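Local coordinates for aminotransferase (Streptomyces pactum, PDB 4ZM4), which belongs to the class-III aminotransferase family of pyridoxal-5'-phosphate-dependent proteins and binds P3B in a pocket to which both of its two subunits contribute, at residues P219-A222 with N223-V226; F257-R261 with G262-E266; T275-S278 with R279-G283. The protein carries 1 engineered substitution. All blocks are in the same frame, centred on the assembly; numbering follows the deposited sequence.

Contact 1. Residues P219-A222 with N223-V226. With P3B ((3E,4R,5R)-4,5-dihydroxy-3-{[(Z)-{3-hydroxy-2-methyl-5-[(phosphonooxy)methyl]pyridin-4(1H)-ylidene}methyl]imino}cyclohex-1-ene-1-carboxylic acid), chain H.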
ATOM      1  N   PRO B 219      -1.503 -18.591 -10.250  1.00 18.04           N
ATOM      2  CA  PRO B 219      -1.174 -19.946 -10.732  1.00 17.99           C
ATOM      3  C   PRO B 219      -2.142 -20.991 -10.175  1.00 18.31           C
ATOM      4  O   PRO B 219      -2.456 -21.953 -10.859  1.00 21.11           O
ATOM      5  CB  PRO B 219       0.263 -20.173 -10.240  1.00 17.39           C
ATOM      6  CG  PRO B 219       0.763 -18.847  -9.826  1.00 17.44           C
ATOM      7  CD  PRO B 219      -0.398 -17.996  -9.480  1.00 17.45           C
ATOM      8  N   VAL B 220      -2.561 -20.824  -8.941  1.00 18.94           N
ATOM      9  CA  VAL B 220      -3.770 -21.480  -8.440  1.00 20.19           C
ATOM     10  C   VAL B 220      -4.782 -20.362  -8.238  1.00 22.08           C
ATOM     11  O   VAL B 220      -4.489 -19.373  -7.573  1.00 23.63           O
ATOM     12  CB  VAL B 220      -3.569 -22.135  -7.076  1.00 19.52           C
ATOM     13  CG1 VAL B 220      -4.893 -22.671  -6.545  1.00 19.08           C
ATOM     14  CG2 VAL B 220      -2.570 -23.251  -7.160  1.00 19.77           C
ATOM     15  N   LEU B 221      -5.953 -20.476  -8.845  1.00 25.26           N
ATOM     16  CA  LEU B 221      -6.987 -19.457  -8.691  1.00 24.79           C
ATOM     17  C   LEU B 221      -7.546 -19.585  -7.279  1.00 27.30           C
ATOM     18  O   LEU B 221      -8.258 -20.549  -6.993  1.00 31.06           O
ATOM     19  CB  LEU B 221      -8.103 -19.627  -9.725  1.00 23.86           C
ATOM     20  CG  LEU B 221      -9.356 -18.741  -9.521  1.00 23.39           C
ATOM     21  CD1 LEU B 221      -8.977 -17.281  -9.389  1.00 23.54           C
ATOM     22  CD2 LEU B 221     -10.363 -18.913 -10.645  1.00 24.44           C
ATOM     23  N   ALA B 222      -7.246 -18.621  -6.405  1.00 27.52           N
ATOM     24  CA  ALA B 222      -7.725 -18.672  -4.998  1.00 28.25           C
ATOM     25  C   ALA B 222      -8.885 -17.709  -4.666  1.00 30.96           C
ATOM     26  O   ALA B 222      -9.698 -18.032  -3.806  1.00 37.02           O
ATOM     27  CB  ALA B 222      -6.580 -18.445  -4.056  1.00 27.31           C
ATOM     28  N   ASN B 223      -9.012 -16.579  -5.379  1.00 30.15           N
ATOM     29  CA  ASN B 223     -10.098 -15.611  -5.145  1.00 29.18           C
ATOM     30  C   ASN B 223     -11.439 -15.948  -5.838  1.00 31.74           C
ATOM     31  O   ASN B 223     -12.310 -15.087  -6.022  1.00 30.93           O
ATOM     32  CB  ASN B 223      -9.665 -14.211  -5.604  1.00 31.00           C
ATOM     33  CG  ASN B 223      -8.539 -13.635  -4.791  1.00 29.64           C
ATOM     34  OD1 ASN B 223      -8.743 -13.074  -3.707  1.00 38.36           O
ATOM     35  ND2 ASN B 223      -7.357 -13.690  -5.331  1.00 25.86           N
ATOM     36  N   ALA B 224     -11.617 -17.198  -6.236  1.00 37.42           N
ATOM     37  CA  ALA B 224     -12.874 -17.632  -6.858  1.00 37.93           C
ATOM     38  C   ALA B 224     -12.887 -19.152  -6.850  1.00 35.83           C
ATOM     39  O   ALA B 224     -12.786 -19.807  -7.907  1.00 37.45           O
ATOM     40  CB  ALA B 224     -12.989 -17.101  -8.288  1.00 38.67           C
ATOM     41  N   GLY B 225     -13.036 -19.696  -5.645  1.00 33.39           N
ATOM     42  CA  GLY B 225     -12.863 -21.119  -5.404  1.00 33.61           C
ATOM     43  C   GLY B 225     -11.375 -21.298  -5.400  1.00 31.58           C
ATOM     44  O   GLY B 225     -10.642 -20.343  -5.601  1.00 35.33           O
ATOM     45  N   VAL B 226     -10.926 -22.504  -5.166  1.00 29.24           N
ATOM     46  CA  VAL B 226      -9.512 -22.765  -5.189  1.00 27.78           C
ATOM     47  C   VAL B 226      -9.312 -23.693  -6.366  1.00 26.81           C
ATOM     48  O   VAL B 226      -9.067 -24.872  -6.203  1.00 32.16           O
ATOM     49  CB  VAL B 226      -9.041 -23.397  -3.855  1.00 25.84           C
ATOM     50  CG1 VAL B 226      -7.607 -23.900  -3.959  1.00 24.71           C
ATOM     51  CG2 VAL B 226      -9.157 -22.375  -2.741  1.00 24.63           C
TER
HETATM   52  OAH P3B H 501      -3.901  -4.917  -2.581  1.00 14.68           O
HETATM   53  PBA P3B H 501      -3.694  -6.200  -1.672  1.00 15.23           P
HETATM   54  OAI P3B H 501      -5.025  -6.377  -1.005  1.00 14.22           O
HETATM   55  OAC P3B H 501      -2.598  -6.043  -0.631  1.00 16.44           O
HETATM   56  OAQ P3B H 501      -3.424  -7.383  -2.823  1.00 14.93           O
HETATM   57  CAM P3B H 501      -4.156  -7.436  -4.090  1.00 14.96           C
HETATM   58  CAV P3B H 501      -4.155  -8.748  -4.493  1.00 15.18           C
HETATM   59  CAL P3B H 501      -3.267  -9.100  -5.499  1.00 13.73           C
HETATM   60  NAP P3B H 501      -3.212 -10.431  -5.893  1.00 13.84           N
HETATM   61  CAU P3B H 501      -4.002 -11.386  -5.295  1.00 13.30           C
HETATM   62  CAA P3B H 501      -3.966 -12.690  -5.709  1.00 13.01           C
HETATM   63  CAW P3B H 501      -4.874 -11.042  -4.360  1.00 13.23           C
HETATM   64  OAE P3B H 501      -5.622 -12.027  -3.815  1.00 13.91           O
HETATM   65  CAX P3B H 501      -4.979  -9.734  -3.882  1.00 16.63           C
HETATM   66  CAJ P3B H 501      -5.943  -9.397  -2.868  1.00 20.22           C
HETATM   67  NAO P3B H 501      -6.895 -10.296  -2.447  1.00 24.96           N
HETATM   68  CAT P3B H 501      -7.891  -9.953  -1.570  1.00 33.34           C
HETATM   69  CAK P3B H 501      -8.193  -8.635  -1.126  1.00 33.36           C
HETATM   70  CAS P3B H 501      -9.262  -8.313  -0.298  1.00 31.90           C
HETATM   71  CAR P3B H 501      -9.485  -7.002   0.163  1.00 30.86           C
HETATM   72  OAD P3B H 501     -10.375  -6.729   0.985  1.00 31.04           O
HETATM   73  OAB P3B H 501      -8.881  -6.051  -0.270  1.00 28.77           O
HETATM   74  CAN P3B H 501      -9.964  -9.264   0.333  1.00 34.43           C
HETATM   75  CAY P3B H 501      -9.652 -10.742   0.049  1.00 35.22           C
HETATM   76  OAF P3B H 501     -10.966 -11.329  -0.008  1.00 40.25           O
HETATM   77  CAZ P3B H 501      -8.774 -11.038  -1.233  1.00 35.14           C
HETATM   78  OAG P3B H 501      -8.104 -12.351  -1.288  1.00 31.64           O
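CG1 of Val220 meets CG1 of Val226 at 3.9 Å across this bend, the two branched side chains crossing obliquely, and CD2 of Leu221 lies 4.0 Å from CB of Ala224. Compact valines and alanine suit a tight, buried turn, and the longer leucine also reaches out to His149 and Trp195. The backbone adds a CA-H...O contact, with CA of Val226 3.1 Å from O of Leu221. Gly225, with its positive phi of 77°, carries the chain round to Val226.

The polar work falls to Asn223, whose amide can give and accept at once. Its CG is anti to the carbonyl carbon (chi1 -66°), which turns the amide toward P3B. OD1 accepts a bond of 2.6 Å from P3B OAG, and P3B OAE gives OD1 a second, weak hydrogen bond. ND2 donates to P3B OAE at 2.8 Å with an N-H...O angle of 158°. Glu218 accepts from the same ND2, and its other carboxylate oxygen takes the N-H of Ala222, so it helps set the rotation of the amide. The arrangement is a ligand-pocket loop following a strand of the large mixed sheet, as expected of a class-III aminotransferase.

Contact 2. Residues F257-R261 with G262-E266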
ATOM      1  N   PHE B 257       4.863 -18.994  -0.632  1.00 20.00           N
ATOM      2  CA  PHE B 257       5.119 -19.516   0.719  1.00 19.60           C
ATOM      3  C   PHE B 257       3.911 -20.139   1.364  1.00 20.92           C
ATOM      4  O   PHE B 257       3.875 -20.299   2.592  1.00 25.48           O
ATOM      5  CB  PHE B 257       5.672 -18.446   1.650  1.00 18.85           C
ATOM      6  CG  PHE B 257       6.672 -17.539   1.001  1.00 19.50           C
ATOM      7  CD1 PHE B 257       7.973 -17.955   0.779  1.00 19.14           C
ATOM      8  CD2 PHE B 257       6.298 -16.272   0.590  1.00 19.40           C
ATOM      9  CE1 PHE B 257       8.871 -17.118   0.160  1.00 19.61           C
ATOM     10  CE2 PHE B 257       7.210 -15.427  -0.010  1.00 19.64           C
ATOM     11  CZ  PHE B 257       8.492 -15.848  -0.222  1.00 19.55           C
ATOM     12  N   ARG B 258       2.951 -20.586   0.566  1.00 22.79           N
ATOM     13  CA  ARG B 258       1.712 -21.183   1.101  1.00 22.41           C
ATOM     14  C   ARG B 258       1.497 -22.611   0.566  1.00 21.64           C
ATOM     15  O   ARG B 258       1.346 -23.551   1.351  1.00 22.44           O
ATOM     16  CB  ARG B 258       0.543 -20.254   0.739  1.00 22.17           C
ATOM     17  CG  ARG B 258      -0.847 -20.848   0.747  1.00 21.20           C
ATOM     18  CD  ARG B 258      -1.361 -21.143   2.129  1.00 22.46           C
ATOM     19  NE  ARG B 258      -1.587 -19.944   2.946  1.00 21.36           N
ATOM     20  CZ  ARG B 258      -2.090 -19.977   4.181  1.00 22.36           C
ATOM     21  NH1 ARG B 258      -2.482 -21.134   4.724  1.00 22.98           N
ATOM     22  NH2 ARG B 258      -2.234 -18.857   4.882  1.00 21.34           N
ATOM     23  N   VAL B 259       1.447 -22.750  -0.759  1.00 21.32           N
ATOM     24  CA  VAL B 259       1.199 -24.061  -1.398  1.00 23.57           C
ATOM     25  C   VAL B 259       2.469 -24.908  -1.432  1.00 23.28           C
ATOM     26  O   VAL B 259       2.395 -26.111  -1.614  1.00 26.14           O
ATOM     27  CB  VAL B 259       0.618 -23.949  -2.827  1.00 22.20           C
ATOM     28  CG1 VAL B 259      -0.701 -23.214  -2.790  1.00 21.89           C
ATOM     29  CG2 VAL B 259       1.585 -23.222  -3.750  1.00 22.85           C
ATOM     30  N   ALA B 260       3.596 -24.263  -1.175  1.00 22.50           N
ATOM     31  CA  ALA B 260       4.919 -24.887  -1.051  1.00 22.05           C
ATOM     32  C   ALA B 260       5.851 -23.781  -0.594  1.00 22.74           C
ATOM     33  O   ALA B 260       5.480 -22.601  -0.580  1.00 21.26           O
ATOM     34  CB  ALA B 260       5.379 -25.426  -2.386  1.00 21.91           C
ATOM     35  N   ARG B 261       7.060 -24.133  -0.202  1.00 23.26           N
ATOM     36  CA  ARG B 261       8.016 -23.120   0.270  1.00 23.02           C
ATOM     37  C   ARG B 261       8.317 -22.090  -0.836  1.00 20.67           C
ATOM     38  O   ARG B 261       8.326 -20.884  -0.599  1.00 21.01           O
ATOM     39  CB  ARG B 261       9.295 -23.810   0.756  1.00 26.20           C
ATOM     40  CG  ARG B 261      10.141 -22.942   1.675  1.00 28.45           C
ATOM     41  CD  ARG B 261      11.427 -23.633   2.084  1.00 30.25           C
ATOM     42  NE  ARG B 261      12.428 -23.606   1.017  1.00 30.26           N
ATOM     43  CZ  ARG B 261      13.742 -23.711   1.194  1.00 25.85           C
ATOM     44  NH1 ARG B 261      14.533 -23.656   0.140  1.00 27.23           N
ATOM     45  NH2 ARG B 261      14.260 -23.865   2.382  1.00 23.62           N
ATOM     46  N   GLY B 262       8.528 -22.583  -2.052  1.00 20.23           N
ATOM     47  CA  GLY B 262       8.752 -21.753  -3.234  1.00 19.29           C
ATOM     48  C   GLY B 262       7.501 -21.507  -4.066  1.00 20.27           C
ATOM     49  O   GLY B 262       7.579 -21.241  -5.269  1.00 22.69           O
ATOM     50  N   GLY B 263       6.336 -21.574  -3.424  1.00 20.50           N
ATOM     51  CA  GLY B 263       5.066 -21.249  -4.059  1.00 19.60           C
ATOM     52  C   GLY B 263       4.616 -22.234  -5.107  1.00 20.54           C
ATOM     53  O   GLY B 263       5.152 -23.343  -5.202  1.00 19.98           O
ATOM     54  N   ALA B 264       3.667 -21.791  -5.942  1.00 19.36           N
ATOM     55  CA  ALA B 264       3.175 -22.598  -7.052  1.00 19.46           C
ATOM     56  C   ALA B 264       4.249 -22.854  -8.120  1.00 19.38           C
ATOM     57  O   ALA B 264       4.228 -23.857  -8.784  1.00 20.03           O
ATOM     58  CB  ALA B 264       1.941 -21.932  -7.657  1.00 20.25           C
ATOM     59  N   GLN B 265       5.116 -21.873  -8.328  1.00 21.00           N
ATOM     60  CA  GLN B 265       6.325 -22.001  -9.116  1.00 21.90           C
ATOM     61  C   GLN B 265       7.010 -23.337  -8.910  1.00 22.41           C
ATOM     62  O   GLN B 265       7.309 -24.045  -9.865  1.00 22.98           O
ATOM     63  CB  GLN B 265       7.316 -20.950  -8.614  1.00 23.76           C
ATOM     64  CG  GLN B 265       7.676 -19.928  -9.625  1.00 24.10           C
ATOM     65  CD  GLN B 265       8.333 -18.731  -8.980  1.00 23.79           C
ATOM     66  OE1 GLN B 265       9.559 -18.620  -8.972  1.00 22.38           O
ATOM     67  NE2 GLN B 265       7.512 -17.795  -8.492  1.00 22.02           N
ATOM     68  N   GLU B 266       7.279 -23.638  -7.644  1.00 22.21           N
ATOM     69  CA  GLU B 266       8.004 -24.811  -7.230  1.00 23.92           C
ATOM     70  C   GLU B 266       7.083 -25.994  -7.308  1.00 25.16           C
ATOM     71  O   GLU B 266       7.449 -27.045  -7.836  1.00 26.84           O
ATOM     72  CB  GLU B 266       8.485 -24.634  -5.777  1.00 24.91           C
ATOM     73  CG  GLU B 266       9.343 -25.737  -5.196  1.00 26.99           C
ATOM     74  CD  GLU B 266       9.863 -25.378  -3.812  1.00 30.11           C
ATOM     75  OE1 GLU B 266      10.984 -24.802  -3.701  1.00 32.41           O
ATOM     76  OE2 GLU B 266       9.160 -25.652  -2.819  1.00 29.58           O
TER
HETATM   77  O   HOH W   1      12.107 -23.312  -1.653  1.00 19.50           O
HETATM   78  O   HOH W   2       7.551 -27.042  -0.198  1.00 22.19           O
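A type I beta turn from Ala260 to Gly263, closed by Gly263 N donating to Ala260 O at 3.1 Å, swings the chain out of the loop and into helix 263-267. Its last residue, Gly263, has a positive phi (69°), a conformation glycine adopts with ease. CG2 of Val259 packs on the backbone of the new helix, 3.3 Å from Ala264 N, and touches CB of Ala264 at 4.1 Å; a small methyl suits so close a neighbouring main chain. The turn leads into a short helix, whose N-H groups at Ala264 and Gln265 are both taken by the carboxylate of Glu252. Glu266 reaches back from the helix to the turn. With CG anti to the backbone N (chi1 -176°) and the chain extended, its OE2 accepts a weak bond from Gly262 N at 3.2 Å; the carboxylate lies where a side chain on residue 262 would stand, which suits glycine. Arg261 and Glu266 make no direct salt bridge; one water joins them instead, 2.7 Å from Arg261 NE, in the plane of the guanidinium at its edge, and 2.8 Å from Glu266 OE1. A second water lies 3.0 Å from Arg261 N and weakly reaches Glu266 OE2.

Contact 3. Residues T275-S278 with R279-G283. Engineered in segment 279-283: Arg279 (natural residue Lys). With P3B ((3E,4R,5R)-4,5-dihydroxy-3-{[(Z)-{3-hydroxy-2-methyl-5-[(phosphonooxy)methyl]pyridin-4(1H)-ylidene}methyl]imino}cyclohex-1-ene-1-carboxylic acid), chain H.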
ATOM      1  N   THR B 275       7.422 -12.427 -10.556  1.00 16.77           N
ATOM      2  CA  THR B 275       6.626 -13.043  -9.502  1.00 18.49           C
ATOM      3  C   THR B 275       6.207 -11.951  -8.565  1.00 19.40           C
ATOM      4  O   THR B 275       7.025 -11.103  -8.237  1.00 22.19           O
ATOM      5  CB  THR B 275       7.425 -14.100  -8.709  1.00 19.86           C
ATOM      6  OG1 THR B 275       7.759 -15.217  -9.569  1.00 20.37           O
ATOM      7  CG2 THR B 275       6.633 -14.632  -7.523  1.00 19.99           C
ATOM      8  N   VAL B 276       4.936 -11.897  -8.206  1.00 18.59           N
ATOM      9  CA  VAL B 276       4.484 -10.954  -7.184  1.00 19.12           C
ATOM     10  C   VAL B 276       4.244 -11.712  -5.879  1.00 18.99           C
ATOM     11  O   VAL B 276       3.611 -12.792  -5.872  1.00 18.37           O
ATOM     12  CB  VAL B 276       3.163 -10.250  -7.586  1.00 19.68           C
ATOM     13  CG1 VAL B 276       2.823  -9.138  -6.596  1.00 19.38           C
ATOM     14  CG2 VAL B 276       3.247  -9.691  -9.000  1.00 19.43           C
ATOM     15  N   LEU B 277       4.711 -11.133  -4.770  1.00 18.80           N
ATOM     16  CA  LEU B 277       4.605 -11.750  -3.432  1.00 17.28           C
ATOM     17  C   LEU B 277       4.050 -10.789  -2.411  1.00 17.91           C
ATOM     18  O   LEU B 277       4.235  -9.562  -2.544  1.00 19.62           O
ATOM     19  CB  LEU B 277       5.980 -12.202  -2.974  1.00 16.55           C
ATOM     20  CG  LEU B 277       6.743 -13.168  -3.884  1.00 15.56           C
ATOM     21  CD1 LEU B 277       8.207 -13.233  -3.437  1.00 16.44           C
ATOM     22  CD2 LEU B 277       6.125 -14.536  -3.889  1.00 14.30           C
ATOM     23  N   SER B 278       3.383 -11.329  -1.390  1.00 17.95           N
ATOM     24  CA  SER B 278       2.890 -10.558  -0.238  1.00 20.07           C
ATOM     25  C   SER B 278       2.428 -11.552   0.853  1.00 23.14           C
ATOM     26  O   SER B 278       2.887 -12.677   0.889  1.00 28.68           O
ATOM     27  CB  SER B 278       1.760  -9.622  -0.650  1.00 18.94           C
ATOM     28  OG  SER B 278       1.364  -8.753   0.386  1.00 18.13           O
ATOM     29  N   ARG B 279       1.552 -11.142   1.748  1.00 25.82           N
ATOM     30  CA  ARG B 279       0.798 -12.061   2.632  1.00 25.84           C
ATOM     31  C   ARG B 279       1.663 -12.864   3.579  1.00 23.82           C
ATOM     32  O   ARG B 279       2.033 -12.351   4.620  1.00 25.69           O
ATOM     33  CB  ARG B 279      -0.114 -12.989   1.836  1.00 27.80           C
ATOM     34  CG  ARG B 279      -1.076 -12.265   0.947  1.00 30.94           C
ATOM     35  CD  ARG B 279      -2.261 -11.673   1.666  1.00 31.96           C
ATOM     36  NE  ARG B 279      -2.772 -10.609   0.816  1.00 36.09           N
ATOM     37  CZ  ARG B 279      -3.868 -10.646   0.061  1.00 37.86           C
ATOM     38  NH1 ARG B 279      -4.688 -11.701   0.010  1.00 35.19           N
ATOM     39  NH2 ARG B 279      -4.143  -9.564  -0.657  1.00 40.20           N
ATOM     40  N   VAL B 280       1.964 -14.120   3.244  1.00 21.71           N
ATOM     41  CA  VAL B 280       2.732 -14.983   4.134  1.00 21.01           C
ATOM     42  C   VAL B 280       4.114 -14.352   4.326  1.00 21.44           C
ATOM     43  O   VAL B 280       4.705 -14.428   5.414  1.00 20.59           O
ATOM     44  CB  VAL B 280       2.865 -16.431   3.594  1.00 19.75           C
ATOM     45  CG1 VAL B 280       3.827 -17.241   4.447  1.00 18.83           C
ATOM     46  CG2 VAL B 280       1.510 -17.106   3.558  1.00 19.30           C
ATOM     47  N   MET B 281       4.614 -13.708   3.277  1.00 20.81           N
ATOM     48  CA  MET B 281       5.963 -13.124   3.288  1.00 21.84           C
ATOM     49  C   MET B 281       6.196 -12.228   4.488  1.00 19.79           C
ATOM     50  O   MET B 281       7.217 -12.320   5.107  1.00 21.51           O
ATOM     51  CB  MET B 281       6.206 -12.326   1.992  1.00 23.88           C
ATOM     52  CG  MET B 281       7.663 -11.942   1.756  1.00 24.93           C
ATOM     53  SD  MET B 281       7.825 -11.115   0.169  1.00 29.34           S
ATOM     54  CE  MET B 281       7.156  -9.488   0.587  1.00 31.41           C
ATOM     55  N   GLY B 282       5.243 -11.356   4.793  1.00 19.27           N
ATOM     56  CA  GLY B 282       5.363 -10.429   5.890  1.00 18.26           C
ATOM     57  C   GLY B 282       4.561 -10.771   7.131  1.00 19.13           C
ATOM     58  O   GLY B 282       4.490  -9.958   8.043  1.00 20.52           O
ATOM     59  N   GLY B 283       3.943 -11.952   7.174  1.00 19.58           N
ATOM     60  CA  GLY B 283       3.178 -12.418   8.337  1.00 18.50           C
ATOM     61  C   GLY B 283       2.067 -11.511   8.824  1.00 18.38           C
ATOM     62  O   GLY B 283       1.750 -11.471  10.025  1.00 17.96           O
TER
HETATM   63  OAH P3B H 501      -3.901  -4.917  -2.581  1.00 14.68           O
HETATM   64  PBA P3B H 501      -3.694  -6.200  -1.672  1.00 15.23           P
HETATM   65  OAI P3B H 501      -5.025  -6.377  -1.005  1.00 14.22           O
HETATM   66  OAC P3B H 501      -2.598  -6.043  -0.631  1.00 16.44           O
HETATM   67  OAQ P3B H 501      -3.424  -7.383  -2.823  1.00 14.93           O
HETATM   68  CAM P3B H 501      -4.156  -7.436  -4.090  1.00 14.96           C
HETATM   69  CAV P3B H 501      -4.155  -8.748  -4.493  1.00 15.18           C
HETATM   70  CAL P3B H 501      -3.267  -9.100  -5.499  1.00 13.73           C
HETATM   71  NAP P3B H 501      -3.212 -10.431  -5.893  1.00 13.84           N
HETATM   72  CAU P3B H 501      -4.002 -11.386  -5.295  1.00 13.30           C
HETATM   73  CAA P3B H 501      -3.966 -12.690  -5.709  1.00 13.01           C
HETATM   74  CAW P3B H 501      -4.874 -11.042  -4.360  1.00 13.23           C
HETATM   75  OAE P3B H 501      -5.622 -12.027  -3.815  1.00 13.91           O
HETATM   76  CAX P3B H 501      -4.979  -9.734  -3.882  1.00 16.63           C
HETATM   77  CAJ P3B H 501      -5.943  -9.397  -2.868  1.00 20.22           C
HETATM   78  NAO P3B H 501      -6.895 -10.296  -2.447  1.00 24.96           N
HETATM   79  CAT P3B H 501      -7.891  -9.953  -1.570  1.00 33.34           C
HETATM   80  CAK P3B H 501      -8.193  -8.635  -1.126  1.00 33.36           C
HETATM   81  CAS P3B H 501      -9.262  -8.313  -0.298  1.00 31.90           C
HETATM   82  CAR P3B H 501      -9.485  -7.002   0.163  1.00 30.86           C
HETATM   83  OAD P3B H 501     -10.375  -6.729   0.985  1.00 31.04           O
HETATM   84  OAB P3B H 501      -8.881  -6.051  -0.270  1.00 28.77           O
HETATM   85  CAN P3B H 501      -9.964  -9.264   0.333  1.00 34.43           C
HETATM   86  CAY P3B H 501      -9.652 -10.742   0.049  1.00 35.22           C
HETATM   87  OAF P3B H 501     -10.966 -11.329  -0.008  1.00 40.25           O
HETATM   88  CAZ P3B H 501      -8.774 -11.038  -1.233  1.00 35.14           C
HETATM   89  OAG P3B H 501      -8.104 -12.351  -1.288  1.00 31.64           O
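Arg279 brings this turn, in which Ser278 meets Met281, to the P3B pocket, where strand 274-277 gives way to a loop. Met281 N donates to Ser278 O at 3.1 Å with an N-H...O angle of 159°, and Gly283 N follows by donating to Val280 O at 3.1 Å, so the chain coils tightly just past the strand.

The side chains divide by polarity. SD of Met281 comes to 3.8 Å from CB of Leu277, the two side chains crossing at about a right angle; the pliable thioether, bent at chi3 (76°), fits among apolar neighbours that include Ile107 and Leu325. Ser278 is polar and small: OG, anti to the backbone N, is hydrogen-bonded to Val287 O and to the hydroxyl of Tyr311 of the second subunit; that hydroxyl also accepts from Arg279 N.

Arg279 is an engineered residue standing where the natural chain has a lysine. A bend at chi2 (-77°) carries its guanidinium toward P3B, with the phosphorus PBA lying in the guanidinium plane off its edge. NH1 is 3.6 Å from P3B NAO and is itself hydrogen-bonded to Tyr67 O, while NH2 sits implausibly close to the ligand, leaving its exact position doubtful. Val310 of the second subunit packs against the same arginine. A strand end passing into a tight turn at the P3B pocket, beside residues of the partner subunit, is the setting of a class-III aminotransferase active-site pocket.

Contacts 1 and 2 come after strands 212-217 and 247-251 of the large mixed sheet, and contact 3 takes in the end of strand 274-277; the three strands are neighbours and parallel. Contacts 1 and 3 are buried and both meet P3B, contact 1 through a neutral amide, contact 3 through an engineered, basic side chain close to the second subunit. Contact 2 lies off the ligand; though mostly buried, it has an exposed glutamate and uses water to link its opposite charges. It also touches both neighbours: Ala264 CB packs 3.5 Å from Pro219 CB of contact 1, and Phe257 CB lies 3.6 Å from Val280 CG1 of contact 3. Contacts 1 and 3 do not touch each other.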